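Local coordinates for replication protein A (Methanococcus maripaludis, PDB 3E0E) that probably binds DNA, the crystallised piece being an OB-fold nucleic acid binding domain of this larger replication protein, at residues N2-I5 against S6-M9. Sequence-based numbering, arbitrary orientation.
Sequences NYKI and SELM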
loop_
_atom_site.group_PDB
_atom_site.type_symbol
_atom_site.label_atom_id
_atom_site.label_comp_id
_atom_site.label_asym_id
_atom_site.label_seq_id
_atom_site.Cartn_x
_atom_site.Cartn_y
_atom_site.Cartn_z
ATOM N N ASN A 2 -13.658 1.109 -7.207
ATOM C CA ASN A 2 -12.263 1.414 -6.954
ATOM C C ASN A 2 -12.278 2.820 -6.379
ATOM O O ASN A 2 -13.095 3.649 -6.772
ATOM C CB ASN A 2 -11.459 1.354 -8.252
ATOM C CG ASN A 2 -11.457 -0.033 -8.860
ATOM O OD1 ASN A 2 -11.123 -1.013 -8.191
ATOM N ND2 ASN A 2 -11.831 -0.127 -10.131
ATOM N N TYR A 3 -11.385 3.084 -5.437
ATOM C CA TYR A 3 -11.341 4.385 -4.796
ATOM C C TYR A 3 -10.151 5.234 -5.173
ATOM O O TYR A 3 -9.089 4.723 -5.526
ATOM C CB TYR A 3 -11.308 4.216 -3.281
ATOM C CG TYR A 3 -12.628 3.868 -2.646
ATOM C CD1 TYR A 3 -13.631 4.825 -2.520
ATOM C CD2 TYR A 3 -12.855 2.603 -2.122
ATOM C CE1 TYR A 3 -14.824 4.531 -1.875
ATOM C CE2 TYR A 3 -14.046 2.298 -1.473
ATOM C CZ TYR A 3 -15.021 3.269 -1.349
ATOM O OH TYR A 3 -16.174 2.999 -0.656
ATOM N N LYS A 4 -10.353 6.542 -5.103
ATOM C CA LYS A 4 -9.273 7.482 -5.328
ATOM C C LYS A 4 -8.819 7.695 -3.891
ATOM O O LYS A 4 -9.626 7.596 -2.961
ATOM C CB LYS A 4 -9.797 8.786 -5.934
ATOM C CG LYS A 4 -10.210 8.668 -7.395
ATOM C CD LYS A 4 -9.007 8.337 -8.275
ATOM C CE LYS A 4 -9.365 8.313 -9.754
ATOM N NZ LYS A 4 -8.165 8.039 -10.598
ATOM N N ILE A 5 -7.539 7.966 -3.694
ATOM C CA ILE A 5 -7.021 8.157 -2.352
ATOM C C ILE A 5 -7.763 9.249 -1.584
ATOM O O ILE A 5 -7.945 9.141 -0.376
ATOM C CB ILE A 5 -5.508 8.460 -2.395
ATOM C CG1 ILE A 5 -4.758 7.214 -2.887
ATOM C CG2 ILE A 5 -5.014 8.891 -1.023
ATOM C CD1 ILE A 5 -3.265 7.425 -3.132
ATOM N N SER A 6 -8.212 10.286 -2.287
ATOM C CA SER A 6 -8.930 11.377 -1.633
ATOM C C SER A 6 -10.301 10.949 -1.112
ATOM O O SER A 6 -10.893 11.633 -0.277
ATOM C CB SER A 6 -9.105 12.551 -2.598
ATOM O OG SER A 6 -9.899 12.185 -3.716
ATOM N N GLU A 7 -10.802 9.817 -1.598
ATOM C CA GLU A 7 -12.113 9.333 -1.182
ATOM C C GLU A 7 -12.048 8.394 0.012
ATOM O O GLU A 7 -13.071 8.061 0.605
ATOM C CB GLU A 7 -12.797 8.621 -2.351
ATOM C CG GLU A 7 -12.878 9.463 -3.613
ATOM C CD GLU A 7 -13.524 8.722 -4.770
ATOM O OE1 GLU A 7 -13.077 7.598 -5.087
ATOM O OE2 GLU A 7 -14.476 9.265 -5.371
ATOM N N LEU A 8 -10.843 7.965 0.369
ATOM C CA LEU A 8 -10.680 7.052 1.496
ATOM C C LEU A 8 -11.121 7.654 2.829
ATOM O O LEU A 8 -10.981 8.855 3.058
ATOM C CB LEU A 8 -9.223 6.600 1.596
ATOM C CG LEU A 8 -8.691 5.840 0.378
ATOM C CD1 LEU A 8 -7.219 5.529 0.590
ATOM C CD2 LEU A 8 -9.494 4.563 0.165
HETATM N N MSE A 9 -11.662 6.800 3.692
HETATM C CA MSE A 9 -12.123 7.192 5.021
HETATM C C MSE A 9 -11.648 6.141 6.018
HETATM O O MSE A 9 -11.382 4.998 5.649
HETATM C CB MSE A 9 -13.655 7.257 5.076
HETATM C CG MSE A 9 -14.309 8.167 4.058
HETATM SE SE MSE A 9 -16.104 8.210 4.285
HETATM C CE MSE A 9 -16.289 9.765 5.161
#
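Glu7 folds back over the turn, and its carboxylate OE1, met on the anti side and somewhat out of plane, accepts a nearly straight hydrogen bond (162°) from Lys4 N at 2.9 Å. In return, Glu7 N donates a hydrogen bond to Lys4 O, 2.9 Å away. The carboxylate bond is one half of a capping box; lysine has no side-chain acceptor to supply the other. With CG beside its backbone N (chi1 -54°) and the chain extended beyond, Glu7 runs back past Lys4 CB, and OE1 reaches the edge of the Tyr3 ring, 3.8 Å from CD1, ring and carboxylate planes 80° apart. Without the carboxylate, as with an alanine here, Lys4 N would probably lose this acceptor and the strand end its side-chain tie to the turn. Leu8 N donates a hydrogen bond to Ile5 O at 3.2 Å, completing a 3-10 turn, while Leu8 CD2 packs on Tyr3 CB at 3.9 Å. Hydrogen bonds from Ile5 N to Asp46 OD2 and Ser6 N to Thr48 OG1 tie the turn to the hairpin of strands 37-46 and 49-56. It leads into the OB-fold barrel, strand 2-3 pairing in parallel with strand 12-29 and Ile5 and Leu8 packing on Ile16 and Ile51.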